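Local coordinates for protein succinyl-CoA ligase (ADP-forming) subunit alpha (Methanosaeta concilii, PDB 6HXI) that binds coenzyme A and combines regions related to the CoA-ligase family and to the C-terminal domain of citrate synthase in one chain, at residues E198-G203 with I216-R221; K226-L231 with K253-W258. One frame throughout, in Å; residues are numbered along the deposited sequence.

Interaction 1: residues E198-G203 with I216-R221; sequences EGVAIG and ILRYER
E198 on the strand and R218 on the helix form a buried salt bridge in which a single carboxylate oxygen takes both terminal guanidinium nitrogens. R218 comes end-on: NH1 and NH2 each lie 2.8 Å from E198 OE1, which sits almost exactly in the guanidinium plane. The two side chains meet at about a right angle, with carboxylate and guanidinium planes 44° apart. NH1 meets the syn lone pair of OE1, whereas NH2 arrives on the syn side but tilted out of the carboxylate plane. Both bonds are bent, as expected when one acceptor is shared by a forked donor.

The E198 chain is extended, its CG anti to the backbone N (chi1 -164°), which carries the carboxylate across to the helix. E198 OE1 also lies in plane at the edge of the Y219 ring, 3.2 Å from Y219 CE1. T145 holds the other oxygen, OE2, so both carboxylate oxygens are engaged. Beside this polar group, V200 turns CG2 to the Y219 hydroxyl, 3.7 Å from OH, and to R218 NH2 at 4.0 Å.

The hydroxyl of Y219 is hydrogen-bonded to F174 O, while R218 is also tied to Y6 O and H215. Segment 216-221, part of helix 212-221, runs nearly antiparallel to strand 198-201 (169°) across one face of the sheet, reaching over neighbouring strand 172-176 toward strand 227-233.

Interaction 2: residues K226-L231 with K253-W258; sequences KMIACL and KPLVAW
Strands 227-231 and 255-258 run parallel, their axes 4.5 Å apart and 7° from alignment, and four backbone hydrogen bonds join segments 226-231 and 253-258: I228 N to P254 O (3.0 Å), V256 N to I228 O, C230 N to V256 O and W258 N to C230 O. The first, from P254 just before the strand, is nearly straight, at 171°, and the bond from W258 N to C230 O is the longest, at 3.2 Å.

Side chains alternate between the two faces. On one, I228 lays CG2 against L255 CD1 at 3.7 Å, and its other branch ends with CD1 at 3.9 Å from K253 CB, the two chains crossing at about a right angle. Farther along this face, C230 SG rests 4.0 Å from A257 CB. On the other face, A229 pairs with V256, and L231 brings CD1 to the edge of the W258 indole, in the ring plane and 3.7 Å from its CD1. At the strand entrance, P254 CD packs against K226 O at 3.4 Å.

Helix 239-247 connects the strands, completing a beta-alpha-beta unit. Parallel neighbours linked in this way are characteristic of the alpha/beta architecture of CoA-ligase domains, and strand 255-260 is outermost here within the chain.

In the fold
Both interactions are buried and reach the same mixed sheet, but they hold it differently. Interaction 1 fixes a helix to a sheet face through a charged pair and an aromatic ring; interaction 2 joins neighbouring strands through backbone bonds, with mostly apolar side chains on both faces. Helix 212-221 bridges them: Y219 CD2 packs on I228 CG2 and I216 CG2 on L255 CD1, so the face bearing I228 and L255 lies beneath the helix. Polar links join them too, since K253 NZ probably bonds to Y219 O at 2.7 Å and K253 N to E220 OE2, tying segment 216-221 to the loop that leads into the edge strand.

Interaction 1: residues E198-G203 with I216-R221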
ATOM      1  N   GLU B 198     -27.895  26.016  48.173  1.00 49.12           N
ATOM      2  CA  GLU B 198     -27.565  24.621  47.910  1.00 48.54           C
ATOM      3  C   GLU B 198     -28.847  23.784  47.791  1.00 52.56           C
ATOM      4  O   GLU B 198     -29.844  24.070  48.460  1.00 55.13           O
ATOM      5  CB  GLU B 198     -26.696  24.097  49.068  1.00 50.04           C
ATOM      6  CG  GLU B 198     -25.967  22.806  48.786  1.00 57.19           C
ATOM      7  CD  GLU B 198     -24.975  22.434  49.865  1.00 97.90           C
ATOM      8  OE1 GLU B 198     -25.396  21.804  50.860  1.00 82.22           O
ATOM      9  OE2 GLU B 198     -23.777  22.778  49.725  1.00111.60           O
ATOM     10  N   GLY B 199     -28.791  22.746  46.976  1.00 45.04           N
ATOM     11  CA  GLY B 199     -29.896  21.814  46.779  1.00 44.51           C
ATOM     12  C   GLY B 199     -29.405  20.385  46.653  1.00 45.98           C
ATOM     13  O   GLY B 199     -28.411  20.148  45.968  1.00 42.47           O
ATOM     14  N   VAL B 200     -30.070  19.424  47.313  1.00 42.45           N
ATOM     15  CA  VAL B 200     -29.657  18.009  47.260  1.00 42.27           C
ATOM     16  C   VAL B 200     -30.871  17.089  47.066  1.00 45.03           C
ATOM     17  O   VAL B 200     -31.896  17.290  47.719  1.00 43.60           O
ATOM     18  CB  VAL B 200     -28.821  17.571  48.524  1.00 48.13           C
ATOM     19  CG1 VAL B 200     -28.563  16.060  48.548  1.00 48.19           C
ATOM     20  CG2 VAL B 200     -27.499  18.329  48.628  1.00 48.18           C
ATOM     21  N   ALA B 201     -30.751  16.078  46.176  1.00 39.21           N
ATOM     22  CA  ALA B 201     -31.782  15.068  46.041  1.00 38.64           C
ATOM     23  C   ALA B 201     -31.161  13.782  46.649  1.00 44.77           C
ATOM     24  O   ALA B 201     -30.083  13.355  46.214  1.00 43.02           O
ATOM     25  CB  ALA B 201     -32.160  14.865  44.587  1.00 38.14           C
ATOM     26  N   ILE B 202     -31.781  13.215  47.687  1.00 40.10           N
ATOM     27  CA  ILE B 202     -31.213  12.020  48.336  1.00 40.08           C
ATOM     28  C   ILE B 202     -31.531  10.701  47.578  1.00 42.41           C
ATOM     29  O   ILE B 202     -30.999   9.646  47.942  1.00 40.21           O
ATOM     30  CB  ILE B 202     -31.586  11.926  49.843  1.00 44.26           C
ATOM     31  CG1 ILE B 202     -33.117  11.816  50.059  1.00 45.65           C
ATOM     32  CG2 ILE B 202     -30.980  13.084  50.631  1.00 45.62           C
ATOM     33  CD1 ILE B 202     -33.531  10.948  51.284  1.00 44.96           C
ATOM     34  N   GLY B 203     -32.367  10.789  46.535  1.00 38.53           N
ATOM     35  CA  GLY B 203     -32.817   9.643  45.749  1.00 37.82           C
ATOM     36  C   GLY B 203     -34.125   9.125  46.308  1.00 46.00           C
ATOM     37  O   GLY B 203     -34.529   9.520  47.406  1.00 47.66           O
ATOM     38  N   ILE B 216     -30.262  18.668  56.050  1.00 51.79           N
ATOM     39  CA  ILE B 216     -30.991  19.733  56.760  1.00 52.93           C
ATOM     40  C   ILE B 216     -30.155  20.276  57.934  1.00 59.28           C
ATOM     41  O   ILE B 216     -30.121  21.498  58.155  1.00 59.11           O
ATOM     42  CB  ILE B 216     -32.442  19.330  57.172  1.00 56.37           C
ATOM     43  CG1 ILE B 216     -33.333  19.180  55.921  1.00 55.17           C
ATOM     44  CG2 ILE B 216     -33.058  20.358  58.152  1.00 57.89           C
ATOM     45  CD1 ILE B 216     -34.747  18.614  56.134  1.00 56.99           C
ATOM     46  N   LEU B 217     -29.448  19.367  58.647  1.00 57.02           N
ATOM     47  CA  LEU B 217     -28.579  19.726  59.777  1.00 58.70           C
ATOM     48  C   LEU B 217     -27.375  20.537  59.337  1.00 62.15           C
ATOM     49  O   LEU B 217     -26.950  21.410  60.080  1.00 64.44           O
ATOM     50  CB  LEU B 217     -28.150  18.507  60.612  1.00 58.72           C
ATOM     51  CG  LEU B 217     -29.234  17.838  61.442  1.00 63.63           C
ATOM     52  CD1 LEU B 217     -28.672  16.645  62.189  1.00 64.61           C
ATOM     53  CD2 LEU B 217     -29.883  18.813  62.409  1.00 66.06           C
ATOM     54  N   ARG B 218     -26.850  20.277  58.125  1.00 56.63           N
ATOM     55  CA  ARG B 218     -25.753  21.054  57.556  1.00 56.21           C
ATOM     56  C   ARG B 218     -26.249  22.471  57.225  1.00 61.96           C
ATOM     57  O   ARG B 218     -25.510  23.427  57.437  1.00 65.21           O
ATOM     58  CB  ARG B 218     -25.214  20.420  56.276  1.00 51.06           C
ATOM     59  CG  ARG B 218     -24.351  19.184  56.446  1.00 57.05           C
ATOM     60  CD  ARG B 218     -23.656  18.805  55.144  1.00 57.07           C
ATOM     61  NE  ARG B 218     -24.584  18.636  54.018  1.00 55.72           N
ATOM     62  CZ  ARG B 218     -24.810  19.549  53.078  1.00 60.30           C
ATOM     63  NH1 ARG B 218     -24.203  20.726  53.128  1.00 48.47           N
ATOM     64  NH2 ARG B 218     -25.672  19.307  52.104  1.00 50.78           N
ATOM     65  N   TYR B 219     -27.479  22.607  56.682  1.00 54.91           N
ATOM     66  CA  TYR B 219     -28.054  23.907  56.342  1.00 54.18           C
ATOM     67  C   TYR B 219     -28.269  24.748  57.595  1.00 61.74           C
ATOM     68  O   TYR B 219     -28.142  25.971  57.526  1.00 62.31           O
ATOM     69  CB  TYR B 219     -29.388  23.752  55.594  1.00 53.07           C
ATOM     70  CG  TYR B 219     -29.352  22.911  54.335  1.00 50.14           C
ATOM     71  CD1 TYR B 219     -28.174  22.765  53.599  1.00 50.14           C
ATOM     72  CD2 TYR B 219     -30.507  22.316  53.838  1.00 49.50           C
ATOM     73  CE1 TYR B 219     -28.141  22.003  52.434  1.00 49.23           C
ATOM     74  CE2 TYR B 219     -30.484  21.558  52.665  1.00 48.45           C
ATOM     75  CZ  TYR B 219     -29.303  21.417  51.960  1.00 53.54           C
ATOM     76  OH  TYR B 219     -29.286  20.675  50.805  1.00 51.63           O
ATOM     77  N   GLU B 220     -28.594  24.085  58.736  1.00 60.81           N
ATOM     78  CA  GLU B 220     -28.835  24.706  60.045  1.00 63.20           C
ATOM     79  C   GLU B 220     -27.569  25.321  60.642  1.00 69.07           C
ATOM     80  O   GLU B 220     -27.657  26.297  61.404  1.00 69.89           O
ATOM     81  CB  GLU B 220     -29.412  23.684  61.026  1.00 65.38           C
ATOM     82  CG  GLU B 220     -30.811  24.027  61.511  1.00 82.27           C
ATOM     83  CD  GLU B 220     -30.946  25.174  62.502  1.00112.06           C
ATOM     84  OE1 GLU B 220     -30.404  25.075  63.627  1.00103.59           O
ATOM     85  OE2 GLU B 220     -31.672  26.141  62.179  1.00114.03           O
ATOM     86  N   ARG B 221     -26.397  24.733  60.314  1.00 64.95           N
ATOM     87  CA  ARG B 221     -25.086  25.182  60.770  1.00 66.53           C
ATOM     88  C   ARG B 221     -24.506  26.261  59.848  1.00 71.85           C
ATOM     89  O   ARG B 221     -23.770  27.130  60.331  1.00 74.91           O
ATOM     90  CB  ARG B 221     -24.109  24.005  60.877  1.00 66.47           C
ATOM     91  CG  ARG B 221     -24.384  23.042  62.043  1.00 80.24           C
ATOM     92  CD  ARG B 221     -23.279  21.995  62.181  1.00 94.96           C
ATOM     93  NE  ARG B 221     -23.185  21.110  61.008  1.00 99.63           N
ATOM     94  CZ  ARG B 221     -22.166  20.292  60.756  1.00110.55           C
ATOM     95  NH1 ARG B 221     -21.132  20.233  61.586  1.00 97.66           N
ATOM     96  NH2 ARG B 221     -22.171  19.531  59.670  1.00 95.36           N
TER

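Interaction 2: residues K226-L231 with K253-W258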
ATOM      1  N   LYS B 226     -30.513  30.986  55.401  1.00 63.67           N
ATOM      2  CA  LYS B 226     -31.475  31.573  56.346  1.00 64.66           C
ATOM      3  C   LYS B 226     -32.842  30.857  56.234  1.00 69.30           C
ATOM      4  O   LYS B 226     -33.726  31.064  57.060  1.00 71.40           O
ATOM      5  CB  LYS B 226     -31.661  33.081  56.052  1.00 67.18           C
ATOM      6  CG  LYS B 226     -30.398  33.845  55.652  1.00 73.10           C
ATOM      7  CD  LYS B 226     -29.447  34.100  56.812  1.00 82.29           C
ATOM      8  CE  LYS B 226     -28.263  34.922  56.388  1.00 85.38           C
ATOM      9  NZ  LYS B 226     -27.248  34.982  57.462  1.00 91.51           N
ATOM     10  N   MET B 227     -33.007  30.013  55.210  1.00 64.71           N
ATOM     11  CA  MET B 227     -34.271  29.348  54.920  1.00 63.60           C
ATOM     12  C   MET B 227     -34.048  27.894  54.506  1.00 63.36           C
ATOM     13  O   MET B 227     -33.157  27.625  53.693  1.00 60.91           O
ATOM     14  CB  MET B 227     -34.882  30.113  53.746  1.00 66.22           C
ATOM     15  CG  MET B 227     -36.344  30.235  53.776  1.00 70.49           C
ATOM     16  SD  MET B 227     -36.814  31.145  52.292  1.00 73.19           S
ATOM     17  CE  MET B 227     -38.089  30.118  51.732  1.00 68.56           C
ATOM     18  N   ILE B 228     -34.863  26.954  55.039  1.00 58.40           N
ATOM     19  CA  ILE B 228     -34.775  25.531  54.657  1.00 56.03           C
ATOM     20  C   ILE B 228     -36.078  25.104  53.952  1.00 58.15           C
ATOM     21  O   ILE B 228     -37.158  25.534  54.329  1.00 58.81           O
ATOM     22  CB  ILE B 228     -34.339  24.564  55.804  1.00 59.51           C
ATOM     23  CG1 ILE B 228     -33.135  25.136  56.616  1.00 60.61           C
ATOM     24  CG2 ILE B 228     -34.008  23.157  55.247  1.00 58.55           C
ATOM     25  CD1 ILE B 228     -32.842  24.463  57.980  1.00 59.04           C
ATOM     26  N   ALA B 229     -35.965  24.342  52.872  1.00 52.76           N
ATOM     27  CA  ALA B 229     -37.131  23.877  52.122  1.00 51.58           C
ATOM     28  C   ALA B 229     -36.952  22.412  51.788  1.00 56.05           C
ATOM     29  O   ALA B 229     -35.872  22.025  51.349  1.00 54.09           O
ATOM     30  CB  ALA B 229     -37.290  24.690  50.844  1.00 51.12           C
ATOM     31  N   CYS B 230     -37.980  21.580  52.014  1.00 55.15           N
ATOM     32  CA  CYS B 230     -37.846  20.180  51.619  1.00 54.94           C
ATOM     33  C   CYS B 230     -39.107  19.599  51.014  1.00 55.70           C
ATOM     34  O   CYS B 230     -40.205  20.081  51.245  1.00 55.45           O
ATOM     35  CB  CYS B 230     -37.295  19.300  52.733  1.00 56.49           C
ATOM     36  SG  CYS B 230     -38.426  19.040  54.095  1.00 62.98           S
ATOM     37  N   LEU B 231     -38.913  18.598  50.176  1.00 51.00           N
ATOM     38  CA  LEU B 231     -39.974  17.908  49.467  1.00 50.91           C
ATOM     39  C   LEU B 231     -39.754  16.407  49.631  1.00 51.40           C
ATOM     40  O   LEU B 231     -38.791  15.871  49.105  1.00 48.41           O
ATOM     41  CB  LEU B 231     -39.929  18.318  47.984  1.00 50.01           C
ATOM     42  CG  LEU B 231     -41.078  17.887  47.080  1.00 55.55           C
ATOM     43  CD1 LEU B 231     -42.371  18.598  47.445  1.00 57.54           C
ATOM     44  CD2 LEU B 231     -40.720  18.132  45.601  1.00 57.69           C
ATOM     45  N   LYS B 253     -34.108  27.537  62.040  1.00 73.77           N
ATOM     46  CA  LYS B 253     -34.368  28.274  60.796  1.00 71.78           C
ATOM     47  C   LYS B 253     -35.744  27.891  60.263  1.00 75.64           C
ATOM     48  O   LYS B 253     -36.137  26.737  60.468  1.00 75.09           O
ATOM     49  CB  LYS B 253     -33.294  27.965  59.747  1.00 70.02           C
ATOM     50  CG  LYS B 253     -32.023  28.753  59.966  1.00 69.74           C
ATOM     51  CD  LYS B 253     -30.851  28.218  59.163  1.00 71.02           C
ATOM     52  CE  LYS B 253     -29.584  28.670  59.832  1.00 74.06           C
ATOM     53  NZ  LYS B 253     -28.388  28.188  59.134  1.00 78.06           N
ATOM     54  N   PRO B 254     -36.508  28.813  59.608  1.00 72.36           N
ATOM     55  CA  PRO B 254     -37.839  28.418  59.105  1.00 71.20           C
ATOM     56  C   PRO B 254     -37.735  27.351  58.012  1.00 71.27           C
ATOM     57  O   PRO B 254     -36.913  27.470  57.109  1.00 69.18           O
ATOM     58  CB  PRO B 254     -38.464  29.737  58.644  1.00 73.69           C
ATOM     59  CG  PRO B 254     -37.321  30.633  58.382  1.00 78.06           C
ATOM     60  CD  PRO B 254     -36.202  30.225  59.282  1.00 74.06           C
ATOM     61  N   LEU B 255     -38.515  26.264  58.160  1.00 66.83           N
ATOM     62  CA  LEU B 255     -38.536  25.107  57.269  1.00 63.36           C
ATOM     63  C   LEU B 255     -39.861  24.938  56.511  1.00 66.24           C
ATOM     64  O   LEU B 255     -40.900  24.725  57.140  1.00 66.84           O
ATOM     65  CB  LEU B 255     -38.223  23.826  58.077  1.00 62.93           C
ATOM     66  CG  LEU B 255     -38.006  22.546  57.251  1.00 64.90           C
ATOM     67  CD1 LEU B 255     -36.645  21.973  57.492  1.00 63.38           C
ATOM     68  CD2 LEU B 255     -39.076  21.513  57.544  1.00 67.83           C
ATOM     69  N   VAL B 256     -39.812  24.989  55.164  1.00 61.81           N
ATOM     70  CA  VAL B 256     -40.972  24.752  54.289  1.00 61.31           C
ATOM     71  C   VAL B 256     -40.955  23.256  54.017  1.00 63.98           C
ATOM     72  O   VAL B 256     -39.899  22.704  53.710  1.00 63.07           O
ATOM     73  CB  VAL B 256     -40.952  25.581  52.972  1.00 65.14           C
ATOM     74  CG1 VAL B 256     -42.165  25.267  52.104  1.00 64.67           C
ATOM     75  CG2 VAL B 256     -40.879  27.084  53.259  1.00 66.84           C
ATOM     76  N   ALA B 257     -42.096  22.582  54.167  1.00 60.00           N
ATOM     77  CA  ALA B 257     -42.130  21.138  53.956  1.00 57.53           C
ATOM     78  C   ALA B 257     -43.378  20.639  53.251  1.00 60.30           C
ATOM     79  O   ALA B 257     -44.483  21.057  53.572  1.00 59.69           O
ATOM     80  CB  ALA B 257     -41.973  20.426  55.285  1.00 58.91           C
ATOM     81  N   TRP B 258     -43.195  19.712  52.299  1.00 56.19           N
ATOM     82  CA  TRP B 258     -44.300  19.064  51.604  1.00 55.25           C
ATOM     83  C   TRP B 258     -43.967  17.611  51.302  1.00 55.44           C
ATOM     84  O   TRP B 258     -42.869  17.317  50.836  1.00 51.96           O
ATOM     85  CB  TRP B 258     -44.766  19.823  50.346  1.00 53.82           C
ATOM     86  CG  TRP B 258     -45.930  19.144  49.669  1.00 55.34           C
ATOM     87  CD1 TRP B 258     -45.898  18.413  48.515  1.00 57.05           C
ATOM     88  CD2 TRP B 258     -47.262  19.012  50.190  1.00 56.67           C
ATOM     89  NE1 TRP B 258     -47.137  17.874  48.260  1.00 57.02           N
ATOM     90  CE2 TRP B 258     -47.993  18.224  49.272  1.00 60.55           C
ATOM     91  CE3 TRP B 258     -47.912  19.496  51.336  1.00 59.63           C
ATOM     92  CZ2 TRP B 258     -49.347  17.921  49.459  1.00 61.59           C
ATOM     93  CZ3 TRP B 258     -49.249  19.186  51.528  1.00 63.19           C
ATOM     94  CH2 TRP B 258     -49.957  18.418  50.593  1.00 63.69           C
TER